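Local coordinates for hypothetical protein ta1320 (Thermoplasma acidophilum, PDB 1NE2), which is of unknown function but is probably an S-adenosylmethionine-dependent methyltransferase, at residues 104-118 with 131-145. Numbering follows the deposited sequence.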
ATOM      1  N   VAL B 104      -8.561 -11.191   7.626  1.00 23.63           N
ATOM      2  CA  VAL B 104      -8.870  -9.766   7.584  1.00 22.36           C
ATOM      3  C   VAL B 104      -8.575  -9.051   8.904  1.00 24.56           C
ATOM      4  O   VAL B 104      -8.207  -7.873   8.915  1.00 19.92           O
ATOM      5  CB  VAL B 104     -10.345  -9.536   7.151  1.00 23.13           C
ATOM      6  CG1 VAL B 104     -11.300 -10.095   8.193  1.00 23.52           C
ATOM      7  CG2 VAL B 104     -10.599  -8.056   6.916  1.00 22.70           C
ATOM      8  N   SER B 105      -8.703  -9.763  10.021  1.00 25.15           N
ATOM      9  CA  SER B 105      -8.439  -9.158  11.326  1.00 25.63           C
ATOM     10  C   SER B 105      -6.985  -8.708  11.468  1.00 24.91           C
ATOM     11  O   SER B 105      -6.673  -7.833  12.276  1.00 26.27           O
ATOM     12  CB  SER B 105      -8.761 -10.153  12.444  1.00 30.40           C
ATOM     13  OG  SER B 105      -7.848 -11.236  12.428  1.00 30.86           O
ATOM     14  N   GLU B 106      -6.101  -9.308  10.677  1.00 23.72           N
ATOM     15  CA  GLU B 106      -4.675  -8.988  10.728  1.00 24.49           C
ATOM     16  C   GLU B 106      -4.280  -7.708   9.987  1.00 23.03           C
ATOM     17  O   GLU B 106      -3.208  -7.160  10.233  1.00 24.39           O
ATOM     18  CB  GLU B 106      -3.854 -10.143  10.153  1.00 27.97           C
ATOM     19  CG  GLU B 106      -4.359 -11.526  10.514  1.00 33.64           C
ATOM     20  CD  GLU B 106      -3.490 -12.625   9.926  1.00 34.75           C
ATOM     21  OE1 GLU B 106      -3.984 -13.760   9.776  1.00 39.67           O
ATOM     22  OE2 GLU B 106      -2.309 -12.357   9.623  1.00 37.01           O
ATOM     23  N   ILE B 107      -5.126  -7.245   9.073  1.00 19.53           N
ATOM     24  CA  ILE B 107      -4.823  -6.040   8.297  1.00 17.50           C
ATOM     25  C   ILE B 107      -4.739  -4.800   9.194  1.00 18.39           C
ATOM     26  O   ILE B 107      -5.636  -4.534   9.991  1.00 17.42           O
ATOM     27  CB  ILE B 107      -5.873  -5.838   7.182  1.00 16.70           C
ATOM     28  CG1 ILE B 107      -5.884  -7.059   6.249  1.00 16.44           C
ATOM     29  CG2 ILE B 107      -5.576  -4.565   6.401  1.00 15.88           C
ATOM     30  CD1 ILE B 107      -4.539  -7.386   5.609  1.00 20.37           C
ATOM     31  N   SER B 108      -3.656  -4.040   9.062  1.00 15.99           N
ATOM     32  CA  SER B 108      -3.467  -2.868   9.913  1.00 20.32           C
ATOM     33  C   SER B 108      -2.853  -1.637   9.256  1.00 20.30           C
ATOM     34  O   SER B 108      -2.568  -0.653   9.934  1.00 22.71           O
ATOM     35  CB  SER B 108      -2.625  -3.263  11.132  1.00 21.09           C
ATOM     36  OG  SER B 108      -1.453  -3.969  10.737  1.00 20.96           O
ATOM     37  N   GLY B 109      -2.642  -1.678   7.948  1.00 20.51           N
ATOM     38  CA  GLY B 109      -2.071  -0.522   7.279  1.00 18.74           C
ATOM     39  C   GLY B 109      -3.135   0.390   6.695  1.00 19.73           C
ATOM     40  O   GLY B 109      -4.324   0.070   6.732  1.00 19.86           O
ATOM     41  N   LYS B 110      -2.703   1.534   6.163  1.00 18.66           N
ATOM     42  CA  LYS B 110      -3.604   2.510   5.548  1.00 19.67           C
ATOM     43  C   LYS B 110      -3.424   2.500   4.030  1.00 18.28           C
ATOM     44  O   LYS B 110      -2.295   2.422   3.533  1.00 16.59           O
ATOM     45  CB  LYS B 110      -3.304   3.913   6.090  1.00 21.72           C
ATOM     46  CG  LYS B 110      -4.061   5.038   5.400  1.00 32.19           C
ATOM     47  CD  LYS B 110      -3.658   6.398   5.968  1.00 37.40           C
ATOM     48  CE  LYS B 110      -4.363   7.548   5.249  1.00 41.52           C
ATOM     49  NZ  LYS B 110      -5.848   7.503   5.391  1.00 43.64           N
ATOM     50  N   TYR B 111      -4.538   2.584   3.302  1.00 18.70           N
ATOM     51  CA  TYR B 111      -4.537   2.569   1.834  1.00 16.73           C
ATOM     52  C   TYR B 111      -5.608   3.523   1.304  1.00 17.59           C
ATOM     53  O   TYR B 111      -6.642   3.710   1.941  1.00 19.67           O
ATOM     54  CB  TYR B 111      -4.849   1.153   1.332  1.00 15.62           C
ATOM     55  CG  TYR B 111      -3.902   0.112   1.867  1.00 16.30           C
ATOM     56  CD1 TYR B 111      -2.694  -0.135   1.226  1.00 15.01           C
ATOM     57  CD2 TYR B 111      -4.169  -0.562   3.064  1.00 17.46           C
ATOM     58  CE1 TYR B 111      -1.763  -1.020   1.755  1.00 16.88           C
ATOM     59  CE2 TYR B 111      -3.236  -1.455   3.610  1.00 14.71           C
ATOM     60  CZ  TYR B 111      -2.031  -1.673   2.942  1.00 17.99           C
ATOM     61  OH  TYR B 111      -1.070  -2.522   3.449  1.00 17.52           O
ATOM     62  N   ASP B 112      -5.373   4.114   0.135  1.00 14.63           N
ATOM     63  CA  ASP B 112      -6.358   5.023  -0.457  1.00 14.92           C
ATOM     64  C   ASP B 112      -7.683   4.333  -0.753  1.00 17.05           C
ATOM     65  O   ASP B 112      -8.766   4.815  -0.393  1.00 15.41           O
ATOM     66  CB  ASP B 112      -5.860   5.570  -1.802  1.00 15.00           C
ATOM     67  CG  ASP B 112      -4.778   6.605  -1.657  1.00 18.10           C
ATOM     68  OD1 ASP B 112      -5.052   7.676  -1.086  1.00 18.10           O
ATOM     69  OD2 ASP B 112      -3.651   6.351  -2.129  1.00 19.23           O
ATOM     70  N   THR B 113      -7.570   3.190  -1.421  1.00 15.60           N
ATOM     71  CA  THR B 113      -8.715   2.438  -1.901  1.00 13.77           C
ATOM     72  C   THR B 113      -8.777   0.984  -1.460  1.00 13.33           C
ATOM     73  O   THR B 113      -7.786   0.265  -1.532  1.00 13.59           O
ATOM     74  CB  THR B 113      -8.708   2.485  -3.441  1.00 13.26           C
ATOM     75  OG1 THR B 113      -8.601   3.851  -3.865  1.00 13.95           O
ATOM     76  CG2 THR B 113      -9.970   1.855  -4.019  1.00 13.71           C
ATOM     77  N   TRP B 114      -9.954   0.566  -1.005  1.00 11.35           N
ATOM     78  CA  TRP B 114     -10.202  -0.813  -0.576  1.00 12.78           C
ATOM     79  C   TRP B 114     -11.177  -1.459  -1.557  1.00 15.13           C
ATOM     80  O   TRP B 114     -12.252  -0.908  -1.840  1.00 15.28           O
ATOM     81  CB  TRP B 114     -10.811  -0.830   0.838  1.00 14.88           C
ATOM     82  CG  TRP B 114     -11.312  -2.174   1.340  1.00 14.87           C
ATOM     83  CD1 TRP B 114     -12.435  -2.848   0.934  1.00 14.67           C
ATOM     84  CD2 TRP B 114     -10.744  -2.950   2.403  1.00 13.82           C
ATOM     85  NE1 TRP B 114     -12.604  -3.985   1.686  1.00 16.81           N
ATOM     86  CE2 TRP B 114     -11.582  -4.072   2.596  1.00 17.13           C
ATOM     87  CE3 TRP B 114      -9.613  -2.800   3.215  1.00 16.62           C
ATOM     88  CZ2 TRP B 114     -11.326  -5.044   3.573  1.00 16.88           C
ATOM     89  CZ3 TRP B 114      -9.355  -3.771   4.191  1.00 19.00           C
ATOM     90  CH2 TRP B 114     -10.214  -4.877   4.357  1.00 17.59           C
ATOM     91  N   ILE B 115     -10.799  -2.625  -2.078  1.00 13.63           N
ATOM     92  CA  ILE B 115     -11.644  -3.363  -3.010  1.00 13.93           C
ATOM     93  C   ILE B 115     -11.929  -4.756  -2.468  1.00 16.98           C
ATOM     94  O   ILE B 115     -11.040  -5.415  -1.934  1.00 15.44           O
ATOM     95  CB  ILE B 115     -10.973  -3.544  -4.384  1.00 16.71           C
ATOM     96  CG1 ILE B 115     -10.649  -2.182  -5.000  1.00 19.78           C
ATOM     97  CG2 ILE B 115     -11.906  -4.333  -5.301  1.00 17.92           C
ATOM     98  CD1 ILE B 115      -9.737  -2.269  -6.238  1.00 16.81           C
HETATM   99  N   MSE B 116     -13.172  -5.201  -2.604  1.00 18.65           N
HETATM  100  CA  MSE B 116     -13.554  -6.527  -2.145  1.00 18.95           C
HETATM  101  C   MSE B 116     -14.639  -7.122  -3.036  1.00 21.98           C
HETATM  102  O   MSE B 116     -15.361  -6.403  -3.728  1.00 18.27           O
HETATM  103  CB  MSE B 116     -14.038  -6.464  -0.694  1.00 19.15           C
HETATM  104  CG  MSE B 116     -15.321  -5.675  -0.503  1.00 23.82           C
HETATM  105 SE   MSE B 116     -15.757  -5.459   1.370  0.75 36.36          SE
HETATM  106  CE  MSE B 116     -16.410  -7.225   1.775  1.00 38.52           C
ATOM    107  N   ASN B 117     -14.742  -8.448  -3.017  1.00 21.54           N
ATOM    108  CA  ASN B 117     -15.729  -9.168  -3.811  1.00 27.04           C
ATOM    109  C   ASN B 117     -16.383 -10.207  -2.896  1.00 33.48           C
ATOM    110  O   ASN B 117     -16.053 -11.394  -2.951  1.00 35.88           O
ATOM    111  CB  ASN B 117     -15.044  -9.839  -5.006  1.00 31.52           C
ATOM    112  CG  ASN B 117     -15.993 -10.700  -5.817  1.00 37.98           C
ATOM    113  OD1 ASN B 117     -17.092 -10.275  -6.171  1.00 42.60           O
ATOM    114  ND2 ASN B 117     -15.564 -11.919  -6.126  1.00 41.33           N
ATOM    115  N   PRO B 118     -17.314  -9.753  -2.034  1.00 39.03           N
ATOM    116  CA  PRO B 118     -18.103 -10.492  -1.038  1.00 46.03           C
ATOM    117  C   PRO B 118     -18.932 -11.661  -1.556  1.00 51.61           C
ATOM    118  O   PRO B 118     -19.801 -11.490  -2.410  1.00 52.71           O
ATOM    119  CB  PRO B 118     -19.000  -9.411  -0.434  1.00 45.89           C
ATOM    120  CG  PRO B 118     -18.212  -8.174  -0.608  1.00 44.90           C
ATOM    121  CD  PRO B 118     -17.669  -8.325  -1.996  1.00 41.82           C
ATOM    122  N   PHE B 131     -15.101  -7.746   7.251  1.00 32.38           N
ATOM    123  CA  PHE B 131     -14.557  -7.072   6.079  1.00 31.40           C
ATOM    124  C   PHE B 131     -15.033  -5.631   6.000  1.00 29.57           C
ATOM    125  O   PHE B 131     -14.260  -4.738   5.665  1.00 26.03           O
ATOM    126  CB  PHE B 131     -14.943  -7.814   4.797  1.00 31.02           C
ATOM    127  CG  PHE B 131     -13.977  -8.894   4.414  1.00 31.73           C
ATOM    128  CD1 PHE B 131     -13.758  -9.980   5.253  1.00 33.76           C
ATOM    129  CD2 PHE B 131     -13.266  -8.813   3.220  1.00 33.96           C
ATOM    130  CE1 PHE B 131     -12.839 -10.975   4.909  1.00 35.24           C
ATOM    131  CE2 PHE B 131     -12.345  -9.800   2.867  1.00 33.18           C
ATOM    132  CZ  PHE B 131     -12.131 -10.882   3.711  1.00 35.59           C
ATOM    133  N   ILE B 132     -16.307  -5.405   6.302  1.00 27.22           N
ATOM    134  CA  ILE B 132     -16.847  -4.055   6.259  1.00 27.03           C
ATOM    135  C   ILE B 132     -16.150  -3.201   7.315  1.00 24.65           C
ATOM    136  O   ILE B 132     -15.689  -2.096   7.028  1.00 21.71           O
ATOM    137  CB  ILE B 132     -18.369  -4.054   6.517  1.00 28.52           C
ATOM    138  CG1 ILE B 132     -19.065  -4.936   5.478  1.00 31.23           C
ATOM    139  CG2 ILE B 132     -18.905  -2.633   6.439  1.00 30.65           C
ATOM    140  CD1 ILE B 132     -20.556  -5.099   5.700  1.00 32.48           C
ATOM    141  N   ASP B 133     -16.058  -3.723   8.534  1.00 23.86           N
ATOM    142  CA  ASP B 133     -15.406  -2.998   9.619  1.00 23.21           C
ATOM    143  C   ASP B 133     -13.956  -2.667   9.291  1.00 22.55           C
ATOM    144  O   ASP B 133     -13.508  -1.536   9.493  1.00 21.07           O
ATOM    145  CB  ASP B 133     -15.455  -3.814  10.911  1.00 30.29           C
ATOM    146  CG  ASP B 133     -16.814  -3.765  11.577  1.00 35.35           C
ATOM    147  OD1 ASP B 133     -17.019  -4.513  12.553  1.00 39.65           O
ATOM    148  OD2 ASP B 133     -17.672  -2.974  11.129  1.00 37.71           O
ATOM    149  N   LYS B 134     -13.221  -3.653   8.790  1.00 20.47           N
ATOM    150  CA  LYS B 134     -11.820  -3.432   8.451  1.00 20.14           C
ATOM    151  C   LYS B 134     -11.671  -2.392   7.341  1.00 20.68           C
ATOM    152  O   LYS B 134     -10.760  -1.558   7.377  1.00 20.03           O
ATOM    153  CB  LYS B 134     -11.168  -4.744   8.012  1.00 19.26           C
ATOM    154  CG  LYS B 134      -9.671  -4.627   7.722  1.00 22.21           C
ATOM    155  CD  LYS B 134      -8.803  -4.946   8.935  1.00 33.49           C
ATOM    156  CE  LYS B 134      -8.934  -3.933  10.054  1.00 33.67           C
ATOM    157  NZ  LYS B 134      -8.076  -4.315  11.227  1.00 27.01           N
ATOM    158  N   ALA B 135     -12.563  -2.442   6.357  1.00 18.32           N
ATOM    159  CA  ALA B 135     -12.513  -1.502   5.242  1.00 19.36           C
ATOM    160  C   ALA B 135     -12.599  -0.059   5.725  1.00 19.61           C
ATOM    161  O   ALA B 135     -11.810   0.787   5.315  1.00 18.50           O
ATOM    162  CB  ALA B 135     -13.644  -1.792   4.248  1.00 17.91           C
ATOM    163  N   PHE B 136     -13.552   0.220   6.611  1.00 17.80           N
ATOM    164  CA  PHE B 136     -13.724   1.574   7.114  1.00 18.87           C
ATOM    165  C   PHE B 136     -12.650   2.063   8.081  1.00 20.68           C
ATOM    166  O   PHE B 136     -12.559   3.255   8.373  1.00 21.76           O
ATOM    167  CB  PHE B 136     -15.119   1.712   7.722  1.00 22.69           C
ATOM    168  CG  PHE B 136     -16.193   1.867   6.689  1.00 25.92           C
ATOM    169  CD1 PHE B 136     -16.431   3.104   6.099  1.00 27.15           C
ATOM    170  CD2 PHE B 136     -16.923   0.766   6.256  1.00 29.40           C
ATOM    171  CE1 PHE B 136     -17.380   3.244   5.088  1.00 30.30           C
ATOM    172  CE2 PHE B 136     -17.875   0.894   5.241  1.00 33.98           C
ATOM    173  CZ  PHE B 136     -18.103   2.139   4.656  1.00 33.48           C
ATOM    174  N   GLU B 137     -11.819   1.147   8.557  1.00 19.87           N
ATOM    175  CA  GLU B 137     -10.739   1.513   9.456  1.00 22.09           C
ATOM    176  C   GLU B 137      -9.454   1.632   8.635  1.00 20.53           C
ATOM    177  O   GLU B 137      -8.455   2.190   9.095  1.00 22.82           O
ATOM    178  CB  GLU B 137     -10.577   0.424  10.521  1.00 29.15           C
ATOM    179  CG  GLU B 137      -9.404   0.614  11.458  1.00 37.95           C
ATOM    180  CD  GLU B 137      -9.244  -0.547  12.422  1.00 41.65           C
ATOM    181  OE1 GLU B 137      -8.305  -0.510  13.247  1.00 44.97           O
ATOM    182  OE2 GLU B 137     -10.058  -1.494  12.354  1.00 41.17           O
ATOM    183  N   THR B 138      -9.512   1.137   7.401  1.00 19.57           N
ATOM    184  CA  THR B 138      -8.351   1.089   6.512  1.00 18.69           C
ATOM    185  C   THR B 138      -8.250   2.069   5.340  1.00 20.20           C
ATOM    186  O   THR B 138      -7.172   2.622   5.076  1.00 18.75           O
ATOM    187  CB  THR B 138      -8.223  -0.340   5.906  1.00 19.59           C
ATOM    188  OG1 THR B 138      -8.101  -1.309   6.960  1.00 22.60           O
ATOM    189  CG2 THR B 138      -7.007  -0.435   4.996  1.00 21.30           C
ATOM    190  N   SER B 139      -9.356   2.287   4.639  1.00 17.40           N
ATOM    191  CA  SER B 139      -9.314   3.126   3.446  1.00 20.06           C
ATOM    192  C   SER B 139     -10.318   4.261   3.322  1.00 18.53           C
ATOM    193  O   SER B 139     -11.374   4.257   3.951  1.00 18.55           O
ATOM    194  CB  SER B 139      -9.441   2.227   2.214  1.00 19.28           C
ATOM    195  OG  SER B 139      -8.537   1.137   2.290  1.00 21.30           O
HETATM  196  N   MSE B 140      -9.975   5.224   2.471  1.00 17.88           N
HETATM  197  CA  MSE B 140     -10.819   6.385   2.220  1.00 19.77           C
HETATM  198  C   MSE B 140     -11.934   6.067   1.226  1.00 18.29           C
HETATM  199  O   MSE B 140     -13.065   6.547   1.372  1.00 17.46           O
HETATM  200  CB  MSE B 140      -9.966   7.539   1.692  1.00 23.21           C
HETATM  201  CG  MSE B 140     -10.768   8.774   1.329  1.00 35.80           C
HETATM  202 SE   MSE B 140      -9.711  10.388   1.363  0.28 45.35          SE
HETATM  203  CE  MSE B 140      -9.012  10.361  -0.423  1.00 45.62           C
ATOM    204  N   TRP B 141     -11.612   5.256   0.220  1.00 16.24           N
ATOM    205  CA  TRP B 141     -12.583   4.875  -0.807  1.00 14.46           C
ATOM    206  C   TRP B 141     -12.775   3.364  -0.775  1.00 14.52           C
ATOM    207  O   TRP B 141     -11.823   2.604  -0.916  1.00 14.97           O
ATOM    208  CB  TRP B 141     -12.095   5.324  -2.181  1.00 14.86           C
ATOM    209  CG  TRP B 141     -11.847   6.802  -2.249  1.00 17.14           C
ATOM    210  CD1 TRP B 141     -10.688   7.462  -1.936  1.00 18.08           C
ATOM    211  CD2 TRP B 141     -12.800   7.807  -2.598  1.00 17.82           C
ATOM    212  NE1 TRP B 141     -10.867   8.816  -2.070  1.00 20.86           N
ATOM    213  CE2 TRP B 141     -12.155   9.056  -2.474  1.00 17.53           C
ATOM    214  CE3 TRP B 141     -14.144   7.772  -3.001  1.00 17.11           C
ATOM    215  CZ2 TRP B 141     -12.807  10.268  -2.743  1.00 18.29           C
ATOM    216  CZ3 TRP B 141     -14.794   8.977  -3.270  1.00 14.95           C
ATOM    217  CH2 TRP B 141     -14.121  10.207  -3.139  1.00 18.33           C
ATOM    218  N   ILE B 142     -14.020   2.941  -0.597  1.00 12.21           N
ATOM    219  CA  ILE B 142     -14.354   1.529  -0.466  1.00 12.41           C
ATOM    220  C   ILE B 142     -15.296   1.037  -1.565  1.00 13.56           C
ATOM    221  O   ILE B 142     -16.350   1.632  -1.810  1.00 14.94           O
ATOM    222  CB  ILE B 142     -14.987   1.309   0.938  1.00 14.54           C
ATOM    223  CG1 ILE B 142     -13.934   1.640   2.012  1.00 18.20           C
ATOM    224  CG2 ILE B 142     -15.504  -0.112   1.076  1.00 14.88           C
ATOM    225  CD1 ILE B 142     -14.493   1.947   3.387  1.00 23.00           C
ATOM    226  N   TYR B 143     -14.914  -0.060  -2.211  1.00 13.94           N
ATOM    227  CA  TYR B 143     -15.698  -0.642  -3.302  1.00 12.10           C
ATOM    228  C   TYR B 143     -15.961  -2.120  -3.065  1.00 13.13           C
ATOM    229  O   TYR B 143     -15.103  -2.837  -2.553  1.00 13.24           O
ATOM    230  CB  TYR B 143     -14.946  -0.493  -4.626  1.00 13.97           C
ATOM    231  CG  TYR B 143     -14.776   0.934  -5.087  1.00 15.14           C
ATOM    232  CD1 TYR B 143     -15.731   1.535  -5.906  1.00 15.62           C
ATOM    233  CD2 TYR B 143     -13.654   1.681  -4.718  1.00 16.84           C
ATOM    234  CE1 TYR B 143     -15.572   2.851  -6.358  1.00 15.33           C
ATOM    235  CE2 TYR B 143     -13.485   2.996  -5.161  1.00 15.90           C
ATOM    236  CZ  TYR B 143     -14.447   3.569  -5.984  1.00 15.23           C
ATOM    237  OH  TYR B 143     -14.266   4.849  -6.464  1.00 15.16           O
ATOM    238  N   SER B 144     -17.145  -2.574  -3.463  1.00 14.63           N
ATOM    239  CA  SER B 144     -17.526  -3.975  -3.297  1.00 14.34           C
ATOM    240  C   SER B 144     -18.393  -4.424  -4.456  1.00 15.39           C
ATOM    241  O   SER B 144     -19.231  -3.664  -4.949  1.00 15.92           O
ATOM    242  CB  SER B 144     -18.317  -4.167  -1.995  1.00 15.94           C
ATOM    243  OG  SER B 144     -18.767  -5.512  -1.856  1.00 17.55           O
ATOM    244  N   ILE B 145     -18.185  -5.657  -4.899  1.00 15.38           N
ATOM    245  CA  ILE B 145     -18.996  -6.217  -5.965  1.00 16.11           C
ATOM    246  C   ILE B 145     -19.361  -7.605  -5.469  1.00 17.21           C
ATOM    247  O   ILE B 145     -18.497  -8.371  -5.046  1.00 18.22           O
ATOM    248  CB  ILE B 145     -18.247  -6.286  -7.332  1.00 16.32           C
ATOM    249  CG1 ILE B 145     -19.200  -6.838  -8.400  1.00 16.34           C
ATOM    250  CG2 ILE B 145     -17.000  -7.160  -7.228  1.00 19.15           C
ATOM    251  CD1 ILE B 145     -18.732  -6.643  -9.830  1.00 16.44           C
TER
HETATM  252  O   HOH W   1      -8.565  -6.005  13.589  1.00 25.80           O
HETATM  253  O   HOH W   2      -6.049  -1.001   8.530  1.00 26.39           O
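The indole of W114 lies flat against helix 131-138, where A135 CB sits over its five-membered ring, 3.4 Å from the ring centroid and 7° off the normal. CG is anti to the backbone N (chi1 171°), which lays the six-membered ring across the helix, CH2 meeting K134 CG at 3.4 Å; T138 CB and the carbonyl of F131 approach obliquely. W114 NE1 is buried here without a polar partner. F131 takes V104 off-centre on its ring, while the selenomethionine M116 bends at its last torsion and brings CE to F131 CB (3.4 Å). This is the interior of a beta-alpha-beta crossover: strands 113-116 and 142-145 run parallel, and the helix between them runs antiparallel over the sheet face that bears W114 and M116, as in Rossmann-like methyltransferases. Strand pairing alternates in the parallel manner, W114 N giving to W141 O (2.8 Å, N-H...O 170°) and W114 O receiving Y143 N. I56 and A58 of strand 54-58 and F80 of strand 76-81 also touch W114. An alanine in place of W114 would probably open a gap between sheet and helix, leaving A135 and the K134 methylenes without their aromatic partner. Toward the 3-10 segment the contact becomes more polar, with direct and water-mediated bonds. K134, kinked at chi2 and chi3, passes V104 and I107 to place NZ 2.7 Å from I107 O; a water joins the same ammonium to S105 O, and E137 offers a long salt bridge. A second water bridges G109 O to T138 OG1, which donates to K134 O from above its carbonyl plane.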